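Local coordinates for Lin2004 protein (Listeria innocua, PDB 2HUJ), which is of unknown function but folds as a four-helix bundle representing a family of bacterial proteins, DUF1798, at residues E21-T26 with R128-L133; K54-F59 with T101-F106. All blocks are in the same frame, centred on the assembly; numbering follows the deposited sequence.

Interactions 1 and 2 sit toward opposite ends of a single-chain four-helix bundle, their centres 25 Å apart and their nearest atoms about 13 Å apart, so neither touches the other. Interaction 1 joins helix 16-45 to helix 112-137, the first and last of the chain, while interaction 2 joins the two helices between them, 52-81 and 88-104. Along the sequence, interaction 2 is therefore nested inside the loop that interaction 1 closes. The first and last helices are joined toward one end and the two middle ones toward the other, the contacts lying on opposite sides of the chain's centre, and interaction 1 brings together parts of the chain 102 residues apart.

Interaction 1: residues E21-T26 with R128-L133; sequences ELLIRT and RVRDFL
Leu-23 and Arg-130 mark the closest backbone approach of two roughly antiparallel helices; the axes of the two segments come within 9.4 Å, with their N-to-C directions at 146°. The Leu-133 side chain reaches the opposite helix through CD1, which sits 3.7 Å from Leu-22 CG, the two side chains crossing at about a right angle. The same methyl also rests against the backbone of the next residue, with Leu-133 CD1 3.8 Å from Leu-23 N. Leu-23 brings its end against Arg-130, the two side chains crossing at a slant: with CG anti to the backbone N (chi1 -178°), its CD1 lies 3.6 Å from Arg-130 CG and also touches Leu-133 CB. Arg-130 thus offers its aliphatic stem, while a bend at chi3 (68°) carries the guanidinium away to Asp-131, whose OD1 lies in the guanidinium plane and takes both NE and NH2, side-on. A turn further along, Thr-26 presents CG2 to Arg-130 CB at 4.0 Å and OG1 to Val-129 CG1 at 3.7 Å. That buried hydroxyl is satisfied within its own helix: Thr-26 OG1 donates to Leu-22 O at 2.8 Å, from above the carbonyl plane, and the same oxygen accepts Thr-26 N. Trp-77 and Phe-70 of helix 52-81 touch Leu-22 and Thr-26, respectively. Largely apolar, with no hydrogen bond across it, this interface joins the first and last helices of a four-helix bundle.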
ATOM      1  N   GLU A  21      -5.705   6.021  14.295  1.00 24.91           N
ATOM      2  CA  GLU A  21      -5.837   6.556  12.953  1.00 25.23           C
ATOM      3  C   GLU A  21      -4.784   5.983  12.020  1.00 26.16           C
ATOM      4  O   GLU A  21      -5.104   5.606  10.886  1.00 26.93           O
ATOM      5  CB  GLU A  21      -5.824   8.081  12.972  1.00 28.32           C
ATOM      6  CG  GLU A  21      -6.133   8.691  11.586  1.00 30.62           C
ATOM      7  CD  GLU A  21      -7.525   8.351  11.104  1.00 42.56           C
ATOM      8  OE1 GLU A  21      -8.455   8.493  11.917  1.00 38.76           O
ATOM      9  OE2 GLU A  21      -7.698   7.952   9.928  1.00 38.66           O
ATOM     10  N   LEU A  22      -3.530   5.880  12.495  1.00 23.17           N
ATOM     11  CA  LEU A  22      -2.495   5.235  11.704  1.00 23.26           C
ATOM     12  C   LEU A  22      -2.828   3.771  11.359  1.00 21.31           C
ATOM     13  O   LEU A  22      -2.685   3.373  10.215  1.00 23.51           O
ATOM     14  CB  LEU A  22      -1.131   5.310  12.426  1.00 22.60           C
ATOM     15  CG  LEU A  22       0.052   4.683  11.681  1.00 26.22           C
ATOM     16  CD1 LEU A  22       0.242   5.260  10.282  1.00 28.27           C
ATOM     17  CD2 LEU A  22       1.299   4.856  12.532  1.00 26.85           C
ATOM     18  N   LEU A  23      -3.302   3.002  12.333  1.00 23.81           N
ATOM     19  CA  LEU A  23      -3.721   1.620  12.108  1.00 23.73           C
ATOM     20  C   LEU A  23      -4.765   1.520  11.006  1.00 25.84           C
ATOM     21  O   LEU A  23      -4.625   0.729  10.065  1.00 25.93           O
ATOM     22  CB  LEU A  23      -4.250   1.009  13.398  1.00 25.57           C
ATOM     23  CG  LEU A  23      -4.695  -0.463  13.367  1.00 27.29           C
ATOM     24  CD1 LEU A  23      -3.654  -1.355  12.755  1.00 28.61           C
ATOM     25  CD2 LEU A  23      -5.057  -0.939  14.755  1.00 30.01           C
ATOM     26  N   ILE A  24      -5.800   2.352  11.108  1.00 28.62           N
ATOM     27  CA  ILE A  24      -6.855   2.407  10.083  1.00 28.18           C
ATOM     28  C   ILE A  24      -6.275   2.722   8.684  1.00 28.58           C
ATOM     29  O   ILE A  24      -6.589   2.045   7.707  1.00 26.56           O
ATOM     30  CB  ILE A  24      -7.947   3.419  10.482  1.00 30.00           C
ATOM     31  CG1 ILE A  24      -8.701   2.906  11.720  1.00 28.17           C
ATOM     32  CG2 ILE A  24      -8.930   3.647   9.331  1.00 34.33           C
ATOM     33  CD1 ILE A  24      -9.663   3.893  12.304  1.00 29.69           C
ATOM     34  N   ARG A  25      -5.387   3.711   8.596  1.00 25.63           N
ATOM     35  CA  ARG A  25      -4.789   4.062   7.331  1.00 25.25           C
ATOM     36  C   ARG A  25      -3.837   2.988   6.793  1.00 24.66           C
ATOM     37  O   ARG A  25      -3.719   2.798   5.587  1.00 28.19           O
ATOM     38  CB  ARG A  25      -4.089   5.408   7.443  1.00 26.30           C
ATOM     39  CG  ARG A  25      -5.057   6.498   7.726  1.00 31.51           C
ATOM     40  CD  ARG A  25      -4.407   7.802   7.840  1.00 34.44           C
ATOM     41  NE  ARG A  25      -5.430   8.820   8.036  1.00 34.87           N
ATOM     42  CZ  ARG A  25      -5.217  10.134   7.977  1.00 39.44           C
ATOM     43  NH1 ARG A  25      -4.028  10.643   7.659  1.00 30.80           N
ATOM     44  NH2 ARG A  25      -6.232  10.952   8.213  1.00 36.42           N
ATOM     45  N   THR A  26      -3.210   2.251   7.701  1.00 24.08           N
ATOM     46  CA  THR A  26      -2.376   1.087   7.335  1.00 25.92           C
ATOM     47  C   THR A  26      -3.244  -0.001   6.727  1.00 24.67           C
ATOM     48  O   THR A  26      -2.893  -0.557   5.708  1.00 26.65           O
ATOM     49  CB  THR A  26      -1.631   0.523   8.580  1.00 24.68           C
ATOM     50  OG1 THR A  26      -0.833   1.566   9.164  1.00 25.87           O
ATOM     51  CG2 THR A  26      -0.722  -0.656   8.199  1.00 26.16           C
ATOM     52  N   ARG A 128       3.671  -5.610   9.124  1.00 26.49           N
ATOM     53  CA  ARG A 128       4.522  -5.461  10.303  1.00 30.05           C
ATOM     54  C   ARG A 128       4.027  -4.249  11.114  1.00 29.13           C
ATOM     55  O   ARG A 128       3.904  -4.332  12.334  1.00 27.26           O
ATOM     56  CB  ARG A 128       5.992  -5.354   9.921  1.00 28.54           C
ATOM     57  CG  ARG A 128       6.935  -4.962  11.071  1.00 38.04           C
ATOM     58  CD  ARG A 128       8.408  -5.228  10.710  1.00 38.82           C
ATOM     59  NE  ARG A 128       8.747  -6.649  10.763  1.00 54.45           N
ATOM     60  N   VAL A 129       3.698  -3.154  10.420  1.00 25.08           N
ATOM     61  CA  VAL A 129       3.194  -1.940  11.056  1.00 26.70           C
ATOM     62  C   VAL A 129       1.826  -2.209  11.724  1.00 25.23           C
ATOM     63  O   VAL A 129       1.603  -1.878  12.877  1.00 27.36           O
ATOM     64  CB  VAL A 129       3.051  -0.784  10.046  1.00 26.60           C
ATOM     65  CG1 VAL A 129       2.335   0.408  10.670  1.00 26.25           C
ATOM     66  CG2 VAL A 129       4.416  -0.330   9.526  1.00 29.11           C
ATOM     67  N   ARG A 130       0.933  -2.837  10.978  1.00 25.49           N
ATOM     68  CA  ARG A 130      -0.380  -3.171  11.479  1.00 26.96           C
ATOM     69  C   ARG A 130      -0.299  -4.018  12.737  1.00 28.46           C
ATOM     70  O   ARG A 130      -0.958  -3.734  13.747  1.00 29.34           O
ATOM     71  CB  ARG A 130      -1.143  -3.935  10.437  1.00 27.67           C
ATOM     72  CG  ARG A 130      -2.580  -4.272  10.845  1.00 31.67           C
ATOM     73  CD  ARG A 130      -3.165  -5.297   9.887  1.00 36.53           C
ATOM     74  NE  ARG A 130      -2.493  -6.580  10.048  1.00 35.32           N
ATOM     75  CZ  ARG A 130      -2.619  -7.621   9.228  1.00 43.45           C
ATOM     76  NH1 ARG A 130      -3.387  -7.543   8.149  1.00 45.39           N
ATOM     77  NH2 ARG A 130      -1.963  -8.750   9.485  1.00 43.76           N
ATOM     78  N   ASP A 131       0.490  -5.080  12.654  1.00 30.19           N
ATOM     79  CA  ASP A 131       0.579  -6.029  13.760  1.00 30.51           C
ATOM     80  C   ASP A 131       1.177  -5.355  15.004  1.00 29.82           C
ATOM     81  O   ASP A 131       0.735  -5.593  16.130  1.00 32.39           O
ATOM     82  CB  ASP A 131       1.390  -7.258  13.332  1.00 30.61           C
ATOM     83  CG  ASP A 131       0.665  -8.128  12.313  1.00 29.03           C
ATOM     84  OD1 ASP A 131      -0.543  -7.921  12.065  1.00 31.80           O
ATOM     85  OD2 ASP A 131       1.322  -9.027  11.725  1.00 39.36           O
ATOM     86  N   PHE A 132       2.163  -4.498  14.798  1.00 30.26           N
ATOM     87  CA  PHE A 132       2.803  -3.757  15.892  1.00 29.35           C
ATOM     88  C   PHE A 132       1.796  -2.860  16.602  1.00 28.54           C
ATOM     89  O   PHE A 132       1.716  -2.809  17.836  1.00 29.75           O
ATOM     90  CB  PHE A 132       3.935  -2.905  15.326  1.00 30.12           C
ATOM     91  CG  PHE A 132       4.616  -2.016  16.344  1.00 28.60           C
ATOM     92  CD1 PHE A 132       4.129  -0.747  16.624  1.00 34.55           C
ATOM     93  CD2 PHE A 132       5.763  -2.447  17.003  1.00 36.59           C
ATOM     94  CE1 PHE A 132       4.754   0.065  17.559  1.00 33.26           C
ATOM     95  CE2 PHE A 132       6.399  -1.634  17.930  1.00 30.32           C
ATOM     96  CZ  PHE A 132       5.892  -0.390  18.215  1.00 36.70           C
ATOM     97  N   LEU A 133       1.034  -2.128  15.809  1.00 26.25           N
ATOM     98  CA  LEU A 133      -0.003  -1.205  16.309  1.00 28.36           C
ATOM     99  C   LEU A 133      -1.171  -1.910  16.983  1.00 30.23           C
ATOM    100  O   LEU A 133      -1.667  -1.454  18.047  1.00 29.19           O
ATOM    101  CB  LEU A 133      -0.479  -0.339  15.142  1.00 27.65           C
ATOM    102  CG  LEU A 133       0.528   0.687  14.625  1.00 30.62           C
ATOM    103  CD1 LEU A 133      -0.075   1.399  13.420  1.00 29.85           C
ATOM    104  CD2 LEU A 133       0.930   1.697  15.708  1.00 29.46           C
TER

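Interaction 2: residues K54-F59 with T101-F106; sequences KDMKPF and TAVSAF
Phe-106 turns its ring edge toward the face of Phe-59 in an offset edge-to-face (T-shaped) pair, the aromatic centre of this contact between the second helix of the four-helix bundle and the C-terminal end of the third, with the turn that follows it. The centroids are 5.5 Å apart and the planes stand at 87°. Phe-59 CB also meets Phe-106 at the edge, in the ring plane, 3.7 Å from CZ. Over one face of Phe-106 lies Met-56, a selenomethionine in the crystal, whose CB stands 4.2 Å from the ring centroid, 11° off the normal, in a CH-pi contact. The side chain of Met-56 is extended through chi1 and chi2, which carries selenium past the ring in an oblique Met-aromatic contact, and the bend at chi3 (-89°) returns CE to Phe-106 CB at 3.7 Å. Phe-50, in the loop before helix 52-81, adds a further ring contact to Phe-106. Farther out on its ring, Phe-59 CE2 lies 4.0 Å from Ala-102 CB; Gln-32 and Asn-36 of helix 16-45 also touch this phenylalanine. The helix carrying Met-56 has a wider pi-type turn at 54-56 and is kinked where Pro-58 lacks an N-H. No hydrogen bond crosses the contact: the buried Ala-102 O has no polar partner in the model and lies 3.9 Å from Phe-59 CD2.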
ATOM      1  N   LYS A  54     -11.714   7.217 -17.346  1.00 26.81           N
ATOM      2  CA  LYS A  54     -12.820   6.532 -16.679  1.00 28.54           C
ATOM      3  C   LYS A  54     -12.304   5.493 -15.708  1.00 30.59           C
ATOM      4  O   LYS A  54     -12.899   5.300 -14.666  1.00 30.94           O
ATOM      5  CB  LYS A  54     -13.772   5.867 -17.671  1.00 30.03           C
ATOM      6  N   ASP A  55     -11.192   4.833 -16.026  1.00 29.86           N
ATOM      7  CA  ASP A  55     -10.755   3.669 -15.243  1.00 28.85           C
ATOM      8  C   ASP A  55      -9.425   3.846 -14.501  1.00 28.54           C
ATOM      9  O   ASP A  55      -9.378   3.720 -13.278  1.00 28.98           O
ATOM     10  CB  ASP A  55     -10.661   2.455 -16.166  1.00 28.11           C
ATOM     11  CG  ASP A  55     -11.974   2.163 -16.875  1.00 31.86           C
ATOM     12  OD1 ASP A  55     -13.024   2.143 -16.187  1.00 33.26           O
ATOM     13  OD2 ASP A  55     -11.983   1.997 -18.116  1.00 28.26           O
HETATM   14  N   MSE A  56      -8.358   4.139 -15.244  1.00 26.26           N
HETATM   15  CA  MSE A  56      -7.026   4.201 -14.651  1.00 25.94           C
HETATM   16  C   MSE A  56      -6.841   5.380 -13.701  1.00 25.92           C
HETATM   17  O   MSE A  56      -6.412   5.159 -12.564  1.00 27.55           O
HETATM   18  CB  MSE A  56      -5.929   4.246 -15.722  1.00 26.45           C
HETATM   19  CG  MSE A  56      -4.484   4.273 -15.162  1.00 25.20           C
HETATM   20 SE   MSE A  56      -3.152   4.251 -16.559  0.75 27.41          SE
HETATM   21  CE  MSE A  56      -2.949   2.319 -16.768  1.00 31.13           C
ATOM     22  N   LYS A  57      -7.093   6.610 -14.154  1.00 26.81           N
ATOM     23  CA  LYS A  57      -6.816   7.774 -13.304  1.00 27.13           C
ATOM     24  C   LYS A  57      -7.515   7.706 -11.932  1.00 28.50           C
ATOM     25  O   LYS A  57      -6.879   7.931 -10.905  1.00 29.08           O
ATOM     26  CB  LYS A  57      -7.118   9.077 -14.036  1.00 29.77           C
ATOM     27  CG  LYS A  57      -6.753  10.333 -13.259  1.00 35.83           C
ATOM     28  CD  LYS A  57      -7.258  11.565 -13.976  1.00 40.44           C
ATOM     29  CE  LYS A  57      -6.981  12.786 -13.144  1.00 45.55           C
ATOM     30  NZ  LYS A  57      -7.849  12.874 -11.949  1.00 43.26           N
ATOM     31  N   PRO A  58      -8.806   7.397 -11.907  1.00 28.97           N
ATOM     32  CA  PRO A  58      -9.494   7.295 -10.615  1.00 27.52           C
ATOM     33  C   PRO A  58      -8.894   6.210  -9.703  1.00 29.24           C
ATOM     34  O   PRO A  58      -8.796   6.397  -8.497  1.00 28.27           O
ATOM     35  CB  PRO A  58     -10.922   6.940 -11.017  1.00 28.66           C
ATOM     36  CG  PRO A  58     -11.038   7.513 -12.432  1.00 30.92           C
ATOM     37  CD  PRO A  58      -9.734   7.223 -13.042  1.00 29.45           C
ATOM     38  N   PHE A  59      -8.514   5.091 -10.298  1.00 27.96           N
ATOM     39  CA  PHE A  59      -7.906   3.999  -9.532  1.00 27.24           C
ATOM     40  C   PHE A  59      -6.564   4.441  -8.957  1.00 26.97           C
ATOM     41  O   PHE A  59      -6.274   4.230  -7.775  1.00 28.73           O
ATOM     42  CB  PHE A  59      -7.750   2.757 -10.401  1.00 27.34           C
ATOM     43  CG  PHE A  59      -7.335   1.516  -9.640  1.00 26.91           C
ATOM     44  CD1 PHE A  59      -8.291   0.697  -9.041  1.00 28.44           C
ATOM     45  CD2 PHE A  59      -6.005   1.163  -9.533  1.00 28.51           C
ATOM     46  CE1 PHE A  59      -7.932  -0.457  -8.369  1.00 31.15           C
ATOM     47  CE2 PHE A  59      -5.625  -0.011  -8.850  1.00 28.96           C
ATOM     48  CZ  PHE A  59      -6.586  -0.817  -8.261  1.00 28.14           C
ATOM     49  N   THR A 101       2.414  -0.416  -8.859  1.00 29.85           N
ATOM     50  CA  THR A 101       1.559  -1.577  -9.111  1.00 29.88           C
ATOM     51  C   THR A 101       0.114  -1.172  -9.460  1.00 29.47           C
ATOM     52  O   THR A 101      -0.553  -1.869 -10.235  1.00 29.42           O
ATOM     53  CB  THR A 101       1.604  -2.607  -7.967  1.00 29.24           C
ATOM     54  OG1 THR A 101       1.272  -2.011  -6.712  1.00 25.77           O
ATOM     55  CG2 THR A 101       2.999  -3.275  -7.895  1.00 31.59           C
ATOM     56  N   ALA A 102      -0.341  -0.030  -8.968  1.00 26.80           N
ATOM     57  CA  ALA A 102      -1.664   0.457  -9.377  1.00 26.85           C
ATOM     58  C   ALA A 102      -1.725   0.767 -10.851  1.00 28.95           C
ATOM     59  O   ALA A 102      -2.710   0.428 -11.541  1.00 28.18           O
ATOM     60  CB  ALA A 102      -2.037   1.675  -8.554  1.00 23.67           C
ATOM     61  N   VAL A 103      -0.663   1.372 -11.363  1.00 27.95           N
ATOM     62  CA  VAL A 103      -0.563   1.627 -12.817  1.00 28.04           C
ATOM     63  C   VAL A 103      -0.361   0.333 -13.625  1.00 27.88           C
ATOM     64  O   VAL A 103      -1.057   0.084 -14.596  1.00 27.83           O
ATOM     65  CB  VAL A 103       0.560   2.612 -13.103  1.00 29.24           C
ATOM     66  CG1 VAL A 103       0.725   2.815 -14.575  1.00 29.84           C
ATOM     67  CG2 VAL A 103       0.297   3.921 -12.382  1.00 30.44           C
ATOM     68  N   SER A 104       0.560  -0.526 -13.176  1.00 26.69           N
ATOM     69  CA  SER A 104       0.865  -1.794 -13.872  1.00 28.65           C
ATOM     70  C   SER A 104      -0.289  -2.798 -13.860  1.00 26.53           C
ATOM     71  O   SER A 104      -0.364  -3.645 -14.740  1.00 26.99           O
ATOM     72  CB  SER A 104       2.098  -2.441 -13.232  1.00 28.54           C
ATOM     73  OG  SER A 104       3.234  -1.631 -13.466  1.00 30.03           O
ATOM     74  N   ALA A 105      -1.181  -2.699 -12.862  1.00 24.93           N
ATOM     75  CA  ALA A 105      -2.282  -3.642 -12.745  1.00 25.90           C
ATOM     76  C   ALA A 105      -3.204  -3.667 -13.997  1.00 27.66           C
ATOM     77  O   ALA A 105      -3.858  -4.641 -14.265  1.00 28.32           O
ATOM     78  CB  ALA A 105      -3.092  -3.318 -11.551  1.00 27.34           C
ATOM     79  N   PHE A 106      -3.263  -2.561 -14.725  1.00 26.70           N
ATOM     80  CA  PHE A 106      -4.091  -2.500 -15.933  1.00 26.30           C
ATOM     81  C   PHE A 106      -3.509  -3.257 -17.116  1.00 28.41           C
ATOM     82  O   PHE A 106      -4.178  -3.391 -18.139  1.00 28.28           O
ATOM     83  CB  PHE A 106      -4.338  -1.034 -16.304  1.00 27.02           C
ATOM     84  CG  PHE A 106      -5.257  -0.342 -15.339  1.00 26.99           C
ATOM     85  CD1 PHE A 106      -4.768   0.226 -14.173  1.00 27.86           C
ATOM     86  CD2 PHE A 106      -6.631  -0.356 -15.554  1.00 30.05           C
ATOM     87  CE1 PHE A 106      -5.629   0.825 -13.261  1.00 26.54           C
ATOM     88  CE2 PHE A 106      -7.509   0.235 -14.629  1.00 27.99           C
ATOM     89  CZ  PHE A 106      -6.996   0.825 -13.490  1.00 28.55           C
TER